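ATPase associated with various cellular activities, AAA_5 (Staphylothermus marinus, PDB 6N0S) probably works as the ATP-hydrolysing McrB component of a restriction system, represented here by its N-terminal EVE-like domain, which resembles PUA-like RNA-binding proteins. Local coordinates at residues Trp32-Lys37 with Arg128-Phe133; Ala39-Gly44 with Thr162-Val167; Asn4-Phe9 with Ile45-Glu50; Lys97-Ile102 with Phe132-Leu137. All blocks are in the same frame, centred on the assembly; numbering follows the deposited sequence.

Contact 1: Trp32-Lys37 with Arg128-Phe133; sequences WGMIKK and RSDRFF
I35 N donates to R131 O at 3.0 Å, and an N-H...O angle of 172° makes it the straightest backbone bond between the segments. F133 N donates to G33 O over 2.9 Å, whereas the return bond from G33 N to F133 O is weak. One water accepts from both K36 N and R131 N just beyond the strand pairing. Farther out, K36 NZ reaches D130 OD1 at 3.3 Å in a weak salt bridge; D130 OD2 accepts from S127 N, a bond that helps to set the carboxylate. G33 and F133 are a hydrogen-bonded antiparallel pair and M34 and F132 the adjoining non-hydrogen-bonded one, joining edge strand 30-34 to central strand 132-136 in the three-stranded sheet of this EVE-like domain. Because F133 holds CG between its backbone N and carbonyl carbon (chi1 66°), its ring lies over the G33 backbone: G33 CA is 4.1 Å from the ring centroid, a CH-pi contact. I35 CG1 meets the same ring at its edge. On the face bearing M34 and F132, the selenomethionine CE of M34 touches F132 CZ at 3.6 Å, while F132 CD2 sits in the plane of the W32 indole, 3.9 Å from W32 CZ3.

Contact 2: Ala39-Gly44 with Thr162-Val167; sequences ASEYRG and TGRYLV
E41 OE1 receives two backbone N-H groups at the entry to strand 166-169: Y165 N at 2.8 Å on the syn side of the carboxylate and L166 N at 3.1 Å on the anti side, both from one face of its plane. The reach follows from the rotamer. CG stands opposite the carbonyl carbon of E41 (chi1 -68°) and the chain is extended beyond it, carrying the carboxylate from helix 39-52 to the strand, with E41 CG 3.1 Å from L166 O on the way. R164 comes from the other segment with a bend at chi2. Its NH1 donates to E41 OE2 at 3.1 Å through a nearly straight hydrogen bond, part of a salt bridge; OE2 lies in the guanidinium plane, although the two flat groups are turned 72° apart. With an alanine here, the amides of Y165 and L166 would probably lose this acceptor and the R164 guanidinium its carboxylate partner, with more freedom to turn. The contact thus fastens the first turn of helix 39-52 to an outer strand of the five-stranded mixed sheet in the EVE-like domain. With two amides and a guanidinium gripping it, and a weak bond with H38 ND1, this buried carboxylate is probably stabilised as the anion.

Contact 3: Asn4-Phe9 with Ile45-Glu50; sequences NKILGF and IRYSLE
F9 and Y47 each set CG anti to the backbone N (chi1 179° and 180°), and these matching torsions swing the two rings into contact between the N-terminal loop and helix 39-52. This is surface packing of the EVE-like domain: the irregular segment before strand 12-17 lies along the outside of the helix, and no hydrogen bond links the two segments. The F9 and Y47 rings are inclined, with planes 43° apart and centroids separated by 5.0 Å. One side of each ring does the touching. F9 CE1 comes to 3.2 Å from Y47 CE2, and F9 CD1 to 3.3 Å from Y47 CD2, so the packing there is tight. I6 adds a looser apolar contact, its CD1 lying 4.4 Å from Y47 CD2. An alanine in place of Y47 would remove the surface on which F9 and I6 rest, and the F9 ring would probably be left with a gap beside it and greater freedom to turn. F52, later in the same helix, also meets the F9 ring, and P2 touches Y47. The loop is held by polar bonds too: S48 OG, whose partners include G44 O within the helix, accepts from S10 N just beyond F9. That hydroxyl also sits close against the loop backbone, with S48 OG 3.6 Å from F9 CA.

Contact 4: Lys97-Ile102 with Phe132-Leu137; sequences KVLRKI and FFLFRL
The helix segment that brings V98, L99 and I102 against L134 and R136 runs nearly along strand 132-136: the N-to-C directions of the short axes differ by 24°, and their closest approach is 11.2 Å. This is helix-on-sheet packing, with helix 92-105 laid over one face of the three-stranded antiparallel sheet of the EVE-like domain. The backbones stay well apart, L99 CA being 9.1 Å from L134 CA, which means that side chains alone bridge the two layers. Strand alternation decides which of them do so. L134 projects toward the helix, whereas F133 and F135 are on the other face, where F133 stacks with Y42.

L134 is the apolar centre of the contact, and its two methyl groups divide the work. CG lies anti to the backbone N (chi1 176°), which extends the isobutyl group out from the strand. L134 CD2 then meets V98 CG1 at 3.7 Å, while L134 CD1 reaches L99 CD2 at 4.0 Å, with L99 and L134 running alongside each other, head to tail. L99 in turn packs on T30 and W32 of the neighbouring strand, so the helix covers two strands of the sheet at once.

R136, which is exposed, reaches across to the flank of the helix with a bend at chi3 (144°). Methyl groups of the helix pack against its guanidinium, without a hydrogen bond: V98 CG1 lies 3.9 Å from R136 NH2, and I102 covers one face of the guanidinium near its rim, with I102 CD1 3.5 Å from R136 NH2.

Contacts 1 and 4, with centres 12 Å apart, share F132 and F133 on strand 132-136: contact 1 pairs it with strand 30-34, and contact 4 covers the same sheet with helix 92-105. Contacts 2 and 3 lie 9 Å apart, centre to centre, and use successive turns of helix 39-52, which follows strand 30-34 in the chain. Y42 and Y165 of contact 2 touch F133, linking the two groups. Contacts 3 and 4 are the farthest apart, about 20 Å between centres, and follow one another along the chain, whereas the segments of contacts 1, 2 and 3 alternate. This interleaving ties the N-terminal loop, both sheets and two helices into one compact domain.

Contact 1: Trp32-Lys37 with Arg128-Phe133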
# COMPACT_ATOMS: atom_id res chain seq x y z
N TRP A 32 0.77 -3.73 4.02
CA TRP A 32 1.09 -4.13 5.37
C TRP A 32 1.82 -2.99 6.05
O TRP A 32 2.39 -2.12 5.39
CB TRP A 32 1.94 -5.42 5.35
CG TRP A 32 3.33 -5.22 4.87
CD1 TRP A 32 3.78 -5.30 3.59
CD2 TRP A 32 4.46 -4.94 5.68
NE1 TRP A 32 5.13 -5.08 3.54
CE2 TRP A 32 5.57 -4.84 4.82
CE3 TRP A 32 4.64 -4.73 7.05
CZ2 TRP A 32 6.85 -4.57 5.28
CZ3 TRP A 32 5.90 -4.45 7.51
CH2 TRP A 32 7.00 -4.37 6.63
N GLY A 33 1.78 -3.00 7.37
CA GLY A 33 2.38 -1.92 8.13
C GLY A 33 2.15 -2.15 9.61
O GLY A 33 1.41 -3.05 10.02
N MSE A 34 2.78 -1.30 10.40
CA MSE A 34 2.66 -1.37 11.83
C MSE A 34 1.44 -0.57 12.25
O MSE A 34 1.33 0.59 11.91
CB MSE A 34 3.91 -0.80 12.51
CG MSE A 34 3.87 -0.86 14.04
SE MSE A 34 5.53 -0.11 14.84
CE MSE A 34 6.72 -1.09 13.89
N ILE A 35 0.57 -1.22 13.02
CA ILE A 35 -0.75 -0.67 13.29
C ILE A 35 -0.63 0.68 13.99
O ILE A 35 -1.17 1.68 13.52
CB ILE A 35 -1.58 -1.69 14.09
CG1 ILE A 35 -1.92 -2.88 13.18
CG2 ILE A 35 -2.86 -1.07 14.66
CD1 ILE A 35 -2.62 -4.06 13.86
N LYS A 36 0.15 0.75 15.08
CA LYS A 36 0.24 1.99 15.85
C LYS A 36 0.87 3.13 15.06
O LYS A 36 0.73 4.29 15.46
CB LYS A 36 1.04 1.77 17.15
CG LYS A 36 2.54 1.58 16.95
CD LYS A 36 3.27 1.18 18.24
CE LYS A 36 4.74 1.68 18.25
NZ LYS A 36 5.47 1.42 19.53
N LYS A 37 1.51 2.85 13.94
CA LYS A 37 1.99 3.92 13.07
C LYS A 37 0.95 4.41 12.07
O LYS A 37 1.13 5.49 11.51
CB LYS A 37 3.23 3.46 12.29
CG LYS A 37 4.46 3.20 13.13
CD LYS A 37 5.34 4.47 13.26
CE LYS A 37 6.58 4.25 14.15
NZ LYS A 37 7.56 3.29 13.55
N ARG A 128 9.04 -6.31 20.31
CA ARG A 128 8.40 -7.61 20.43
C ARG A 128 6.88 -7.49 20.52
O ARG A 128 6.16 -8.38 20.08
CB ARG A 128 8.94 -8.37 21.65
CG ARG A 128 10.44 -8.13 21.92
CD ARG A 128 11.13 -9.30 22.64
NE ARG A 128 12.58 -9.25 22.43
CZ ARG A 128 13.19 -9.62 21.31
NH1 ARG A 128 12.48 -10.07 20.28
NH2 ARG A 128 14.52 -9.53 21.20
N SER A 129 6.39 -6.39 21.10
CA SER A 129 4.96 -6.18 21.27
C SER A 129 4.28 -5.56 20.05
O SER A 129 3.06 -5.67 19.92
CB SER A 129 4.72 -5.28 22.48
OG SER A 129 5.77 -4.33 22.60
N ASP A 130 5.03 -4.91 19.16
CA ASP A 130 4.40 -4.20 18.05
C ASP A 130 3.63 -5.18 17.17
O ASP A 130 4.10 -6.28 16.88
CB ASP A 130 5.45 -3.46 17.22
CG ASP A 130 6.08 -2.29 17.97
OD1 ASP A 130 5.50 -1.86 18.98
OD2 ASP A 130 7.14 -1.79 17.54
N ARG A 131 2.45 -4.76 16.73
CA ARG A 131 1.57 -5.54 15.90
C ARG A 131 1.45 -4.94 14.50
O ARG A 131 1.54 -3.72 14.32
CB ARG A 131 0.15 -5.61 16.48
CG ARG A 131 0.09 -5.81 17.99
CD ARG A 131 0.69 -7.15 18.35
NE ARG A 131 -0.06 -8.23 17.70
CZ ARG A 131 0.41 -9.45 17.48
NH1 ARG A 131 1.64 -9.77 17.85
NH2 ARG A 131 -0.35 -10.34 16.88
N PHE A 132 1.14 -5.80 13.55
CA PHE A 132 1.20 -5.51 12.12
C PHE A 132 -0.09 -5.97 11.46
O PHE A 132 -0.65 -6.99 11.83
CB PHE A 132 2.42 -6.22 11.48
CG PHE A 132 3.71 -5.61 11.86
CD1 PHE A 132 4.36 -5.97 13.03
CD2 PHE A 132 4.26 -4.63 11.06
CE1 PHE A 132 5.52 -5.35 13.40
CE2 PHE A 132 5.45 -4.02 11.43
CZ PHE A 132 6.07 -4.37 12.60
N PHE A 133 -0.56 -5.19 10.48
CA PHE A 133 -1.67 -5.59 9.64
C PHE A 133 -1.16 -6.08 8.29
O PHE A 133 -0.07 -5.70 7.84
CB PHE A 133 -2.69 -4.44 9.45
CG PHE A 133 -2.17 -3.25 8.67
CD1 PHE A 133 -2.22 -3.23 7.29
CD2 PHE A 133 -1.68 -2.15 9.33
CE1 PHE A 133 -1.77 -2.11 6.59
CE2 PHE A 133 -1.22 -1.04 8.63
CZ PHE A 133 -1.27 -1.03 7.26
O HOH W 1 1.69 -1.68 16.25

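Contact 2: Ala39-Gly44 with Thr162-Val167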
# COMPACT_ATOMS: atom_id res chain seq x y z
N ALA A 39 -2.75 4.03 12.41
CA ALA A 39 -3.95 3.48 13.04
C ALA A 39 -5.21 3.94 12.32
O ALA A 39 -6.09 3.13 12.03
CB ALA A 39 -4.01 3.88 14.51
N SER A 40 -5.33 5.23 12.05
CA SER A 40 -6.56 5.70 11.40
C SER A 40 -6.65 5.23 9.94
O SER A 40 -7.76 5.07 9.41
CB SER A 40 -6.65 7.22 11.47
OG SER A 40 -5.75 7.85 10.60
N GLU A 41 -5.51 5.04 9.28
CA GLU A 41 -5.49 4.50 7.91
C GLU A 41 -5.94 3.05 7.88
O GLU A 41 -6.83 2.67 7.11
CB GLU A 41 -4.09 4.63 7.34
CG GLU A 41 -3.69 6.10 7.12
CD GLU A 41 -2.18 6.39 7.24
OE1 GLU A 41 -1.33 5.80 6.50
OE2 GLU A 41 -1.86 7.28 8.06
N TYR A 42 -5.35 2.23 8.74
CA TYR A 42 -5.82 0.87 8.91
C TYR A 42 -7.30 0.83 9.26
O TYR A 42 -8.07 0.06 8.68
CB TYR A 42 -4.99 0.20 9.99
CG TYR A 42 -5.37 -1.24 10.27
CD1 TYR A 42 -5.58 -2.13 9.25
CD2 TYR A 42 -5.48 -1.71 11.58
CE1 TYR A 42 -5.90 -3.46 9.50
CE2 TYR A 42 -5.77 -3.05 11.83
CZ TYR A 42 -5.98 -3.91 10.78
OH TYR A 42 -6.28 -5.23 11.02
N ARG A 43 -7.72 1.63 10.25
CA ARG A 43 -9.12 1.59 10.64
C ARG A 43 -10.01 2.02 9.47
O ARG A 43 -11.02 1.37 9.17
CB ARG A 43 -9.34 2.46 11.89
CG ARG A 43 -10.64 2.22 12.67
CD ARG A 43 -10.48 2.51 14.21
NE ARG A 43 -9.67 3.69 14.42
CZ ARG A 43 -8.58 3.77 15.17
NH1 ARG A 43 -8.16 2.75 15.88
NH2 ARG A 43 -7.92 4.90 15.20
N GLY A 44 -9.62 3.08 8.76
CA GLY A 44 -10.40 3.52 7.60
C GLY A 44 -10.50 2.49 6.49
O GLY A 44 -11.57 2.28 5.91
N THR A 162 1.63 13.61 3.44
CA THR A 162 2.90 13.59 4.15
C THR A 162 2.84 12.61 5.31
O THR A 162 1.93 12.65 6.14
CB THR A 162 3.24 15.00 4.65
OG1 THR A 162 3.14 15.93 3.56
CG2 THR A 162 4.64 15.05 5.16
N GLY A 163 3.81 11.71 5.35
CA GLY A 163 3.90 10.72 6.41
C GLY A 163 2.84 9.65 6.39
O GLY A 163 2.64 8.98 7.41
N ARG A 164 2.12 9.49 5.29
CA ARG A 164 1.06 8.50 5.21
C ARG A 164 1.52 7.28 4.46
O ARG A 164 2.40 7.36 3.61
CB ARG A 164 -0.16 9.09 4.49
CG ARG A 164 -0.72 10.35 5.14
CD ARG A 164 -1.47 10.05 6.36
NE ARG A 164 -2.11 11.25 6.90
CZ ARG A 164 -2.82 11.24 8.03
NH1 ARG A 164 -2.98 10.09 8.71
NH2 ARG A 164 -3.35 12.37 8.49
N TYR A 165 0.85 6.16 4.71
CA TYR A 165 1.03 4.94 3.94
C TYR A 165 -0.17 4.64 3.05
O TYR A 165 0.00 4.33 1.87
CB TYR A 165 1.33 3.75 4.88
CG TYR A 165 1.37 2.39 4.18
CD1 TYR A 165 2.16 2.18 3.06
CD2 TYR A 165 0.61 1.33 4.65
CE1 TYR A 165 2.18 0.96 2.43
CE2 TYR A 165 0.62 0.12 4.02
CZ TYR A 165 1.41 -0.06 2.91
OH TYR A 165 1.41 -1.28 2.27
N LEU A 166 -1.38 4.73 3.57
CA LEU A 166 -2.60 4.53 2.79
C LEU A 166 -3.49 5.75 2.92
O LEU A 166 -3.79 6.18 4.03
CB LEU A 166 -3.35 3.30 3.27
CG LEU A 166 -2.58 2.00 3.16
CD1 LEU A 166 -3.22 0.88 4.00
CD2 LEU A 166 -2.51 1.64 1.70
N VAL A 167 -3.90 6.31 1.78
CA VAL A 167 -4.79 7.47 1.82
C VAL A 167 -6.01 7.24 0.94
O VAL A 167 -5.90 6.61 -0.13
CB VAL A 167 -4.06 8.76 1.41
CG1 VAL A 167 -2.95 9.11 2.44
CG2 VAL A 167 -3.46 8.60 0.02

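Contact 3: Asn4-Phe9 with Ile45-Glu50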
# COMPACT_ATOMS: atom_id res chain seq x y z
N ASN A 4 -13.58 5.01 16.59
CA ASN A 4 -12.35 5.75 16.62
C ASN A 4 -12.17 6.42 15.27
O ASN A 4 -12.96 6.24 14.34
CB ASN A 4 -11.19 4.83 16.94
CG ASN A 4 -11.30 4.26 18.29
OD1 ASN A 4 -11.23 4.98 19.30
ND2 ASN A 4 -11.51 2.96 18.35
N LYS A 5 -11.10 7.17 15.14
CA LYS A 5 -10.98 8.01 13.98
C LYS A 5 -10.50 7.19 12.80
O LYS A 5 -9.74 6.21 12.96
CB LYS A 5 -10.09 9.22 14.26
CG LYS A 5 -8.82 9.05 15.05
CD LYS A 5 -8.44 10.44 15.62
CE LYS A 5 -6.93 10.61 15.90
NZ LYS A 5 -6.62 11.82 16.78
N ILE A 6 -11.02 7.54 11.63
CA ILE A 6 -10.59 6.99 10.36
C ILE A 6 -10.10 8.15 9.50
O ILE A 6 -10.67 9.24 9.54
CB ILE A 6 -11.73 6.23 9.68
CG1 ILE A 6 -12.97 7.14 9.54
CG2 ILE A 6 -12.13 5.01 10.55
CD1 ILE A 6 -14.06 6.51 8.69
N LEU A 7 -9.04 7.91 8.75
CA LEU A 7 -8.53 8.92 7.85
C LEU A 7 -9.56 9.24 6.78
O LEU A 7 -9.75 10.40 6.39
CB LEU A 7 -7.21 8.48 7.22
CG LEU A 7 -6.58 9.51 6.31
CD1 LEU A 7 -6.36 10.80 7.09
CD2 LEU A 7 -5.27 9.01 5.74
N GLY A 8 -10.26 8.22 6.30
CA GLY A 8 -11.32 8.45 5.33
C GLY A 8 -12.12 7.18 5.16
O GLY A 8 -11.90 6.17 5.83
N PHE A 9 -13.05 7.27 4.22
CA PHE A 9 -14.04 6.23 3.93
C PHE A 9 -14.21 6.24 2.41
O PHE A 9 -14.61 7.26 1.85
CB PHE A 9 -15.38 6.52 4.65
CG PHE A 9 -16.43 5.50 4.37
CD1 PHE A 9 -16.30 4.22 4.87
CD2 PHE A 9 -17.53 5.80 3.58
CE1 PHE A 9 -17.25 3.25 4.60
CE2 PHE A 9 -18.50 4.83 3.30
CZ PHE A 9 -18.36 3.56 3.81
N ILE A 45 -9.37 1.87 6.13
CA ILE A 45 -9.46 0.95 5.01
C ILE A 45 -10.21 -0.32 5.41
O ILE A 45 -10.99 -0.88 4.62
CB ILE A 45 -8.06 0.68 4.42
CG1 ILE A 45 -8.19 0.23 2.96
CG2 ILE A 45 -7.31 -0.27 5.25
CD1 ILE A 45 -6.86 0.41 2.14
N ARG A 46 -10.02 -0.79 6.65
CA ARG A 46 -10.79 -1.95 7.12
C ARG A 46 -12.29 -1.67 7.07
O ARG A 46 -13.07 -2.50 6.60
CB ARG A 46 -10.37 -2.30 8.55
CG ARG A 46 -10.29 -3.78 8.87
CD ARG A 46 -9.70 -4.06 10.27
NE ARG A 46 -10.49 -3.48 11.36
CZ ARG A 46 -10.13 -2.44 12.11
NH1 ARG A 46 -8.95 -1.83 11.93
NH2 ARG A 46 -10.94 -2.01 13.07
N TYR A 47 -12.71 -0.49 7.53
CA TYR A 47 -14.13 -0.14 7.51
C TYR A 47 -14.63 0.05 6.08
O TYR A 47 -15.77 -0.31 5.76
CB TYR A 47 -14.35 1.12 8.35
CG TYR A 47 -15.79 1.58 8.41
CD1 TYR A 47 -16.76 0.84 9.06
CD2 TYR A 47 -16.17 2.76 7.80
CE1 TYR A 47 -18.09 1.26 9.11
CE2 TYR A 47 -17.49 3.20 7.84
CZ TYR A 47 -18.44 2.45 8.50
OH TYR A 47 -19.74 2.89 8.52
N SER A 48 -13.78 0.59 5.20
CA SER A 48 -14.15 0.72 3.80
C SER A 48 -14.36 -0.64 3.16
O SER A 48 -15.29 -0.83 2.37
CB SER A 48 -13.06 1.49 3.03
OG SER A 48 -12.92 2.85 3.48
N LEU A 49 -13.47 -1.59 3.45
CA LEU A 49 -13.61 -2.92 2.88
C LEU A 49 -14.92 -3.55 3.31
O LEU A 49 -15.61 -4.20 2.51
CB LEU A 49 -12.44 -3.80 3.29
CG LEU A 49 -12.55 -5.25 2.82
CD1 LEU A 49 -12.51 -5.27 1.32
CD2 LEU A 49 -11.44 -6.07 3.39
N GLU A 50 -15.27 -3.38 4.59
CA GLU A 50 -16.49 -3.96 5.14
C GLU A 50 -17.71 -3.42 4.41
O GLU A 50 -18.62 -4.17 4.05
CB GLU A 50 -16.58 -3.67 6.64
CG GLU A 50 -17.70 -4.38 7.41
CD GLU A 50 -18.30 -3.54 8.56
OE1 GLU A 50 -19.55 -3.39 8.63
OE2 GLU A 50 -17.53 -3.02 9.39

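Contact 4: Lys97-Ile102 with Phe132-Leu137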
# COMPACT_ATOMS: atom_id res chain seq x y z
N LYS A 97 7.90 -13.66 7.77
CA LYS A 97 7.89 -15.01 7.24
C LYS A 97 6.74 -15.18 6.25
O LYS A 97 6.89 -15.84 5.23
CB LYS A 97 7.82 -15.98 8.42
CG LYS A 97 7.83 -17.44 8.08
CD LYS A 97 7.82 -18.28 9.36
CE LYS A 97 7.81 -19.78 9.05
NZ LYS A 97 9.15 -20.25 8.51
N VAL A 98 5.59 -14.57 6.53
CA VAL A 98 4.47 -14.65 5.59
C VAL A 98 4.78 -13.89 4.31
O VAL A 98 4.49 -14.36 3.20
CB VAL A 98 3.19 -14.09 6.26
CG1 VAL A 98 2.09 -13.94 5.23
CG2 VAL A 98 2.77 -14.97 7.44
N LEU A 99 5.34 -12.68 4.44
CA LEU A 99 5.68 -11.90 3.25
C LEU A 99 6.78 -12.57 2.44
O LEU A 99 6.74 -12.56 1.20
CB LEU A 99 6.12 -10.50 3.65
CG LEU A 99 5.04 -9.66 4.35
CD1 LEU A 99 5.64 -8.37 4.96
CD2 LEU A 99 3.98 -9.34 3.33
N ARG A 100 7.80 -13.12 3.10
CA ARG A 100 8.88 -13.78 2.34
C ARG A 100 8.32 -14.90 1.47
O ARG A 100 8.70 -15.05 0.30
CB ARG A 100 9.95 -14.32 3.30
CG ARG A 100 11.09 -15.17 2.60
CD ARG A 100 12.26 -15.51 3.57
NE ARG A 100 12.98 -14.32 4.04
CZ ARG A 100 13.99 -13.72 3.42
NH1 ARG A 100 14.47 -14.19 2.26
NH2 ARG A 100 14.51 -12.63 3.97
N LYS A 101 7.41 -15.71 2.03
CA LYS A 101 6.78 -16.75 1.23
C LYS A 101 6.00 -16.15 0.07
O LYS A 101 6.11 -16.62 -1.07
CB LYS A 101 5.87 -17.61 2.12
CG LYS A 101 4.99 -18.57 1.34
CD LYS A 101 4.32 -19.56 2.29
CE LYS A 101 3.09 -20.21 1.66
NZ LYS A 101 3.37 -20.71 0.28
N ILE A 102 5.21 -15.11 0.32
CA ILE A 102 4.45 -14.53 -0.78
C ILE A 102 5.39 -13.98 -1.85
O ILE A 102 5.16 -14.16 -3.06
CB ILE A 102 3.50 -13.44 -0.26
CG1 ILE A 102 2.39 -14.07 0.57
CG2 ILE A 102 2.87 -12.71 -1.42
CD1 ILE A 102 1.66 -13.10 1.50
N PHE A 132 1.14 -5.80 13.55
CA PHE A 132 1.20 -5.51 12.12
C PHE A 132 -0.09 -5.97 11.46
O PHE A 132 -0.65 -6.99 11.83
CB PHE A 132 2.42 -6.22 11.48
CG PHE A 132 3.71 -5.61 11.86
CD1 PHE A 132 4.36 -5.97 13.03
CD2 PHE A 132 4.26 -4.63 11.06
CE1 PHE A 132 5.52 -5.35 13.40
CE2 PHE A 132 5.45 -4.02 11.43
CZ PHE A 132 6.07 -4.37 12.60
N PHE A 133 -0.56 -5.19 10.48
CA PHE A 133 -1.67 -5.59 9.64
C PHE A 133 -1.16 -6.08 8.29
O PHE A 133 -0.07 -5.70 7.84
CB PHE A 133 -2.69 -4.44 9.45
CG PHE A 133 -2.17 -3.25 8.67
CD1 PHE A 133 -2.22 -3.23 7.29
CD2 PHE A 133 -1.68 -2.15 9.33
CE1 PHE A 133 -1.77 -2.11 6.59
CE2 PHE A 133 -1.22 -1.04 8.63
CZ PHE A 133 -1.27 -1.03 7.26
N LEU A 134 -1.99 -6.91 7.63
CA LEU A 134 -1.68 -7.47 6.32
C LEU A 134 -2.96 -7.65 5.53
O LEU A 134 -3.88 -8.33 5.99
CB LEU A 134 -0.99 -8.82 6.46
CG LEU A 134 -0.67 -9.60 5.19
CD1 LEU A 134 0.18 -8.81 4.28
CD2 LEU A 134 0.02 -10.86 5.60
N PHE A 135 -2.99 -7.10 4.34
CA PHE A 135 -4.04 -7.36 3.37
C PHE A 135 -3.41 -8.02 2.15
O PHE A 135 -2.40 -7.54 1.62
CB PHE A 135 -4.75 -6.07 2.94
CG PHE A 135 -5.53 -5.41 4.05
CD1 PHE A 135 -6.73 -5.94 4.49
CD2 PHE A 135 -5.05 -4.27 4.66
CE1 PHE A 135 -7.46 -5.34 5.48
CE2 PHE A 135 -5.78 -3.67 5.67
CZ PHE A 135 -6.99 -4.22 6.08
N ARG A 136 -4.03 -9.09 1.67
CA ARG A 136 -3.61 -9.71 0.42
C ARG A 136 -4.38 -9.06 -0.73
O ARG A 136 -5.61 -9.04 -0.71
CB ARG A 136 -3.86 -11.22 0.47
CG ARG A 136 -2.89 -11.96 1.37
CD ARG A 136 -3.35 -13.37 1.64
NE ARG A 136 -2.22 -14.29 1.72
CZ ARG A 136 -1.60 -14.62 2.85
NH1 ARG A 136 -1.98 -14.11 4.01
NH2 ARG A 136 -0.59 -15.49 2.81
N LEU A 137 -3.65 -8.52 -1.71
CA LEU A 137 -4.18 -7.94 -2.93
C LEU A 137 -4.27 -8.98 -4.05
O LEU A 137 -3.68 -10.06 -3.97
CB LEU A 137 -3.28 -6.79 -3.40
CG LEU A 137 -3.07 -5.69 -2.36
CD1 LEU A 137 -2.04 -4.69 -2.85
CD2 LEU A 137 -4.39 -5.00 -2.03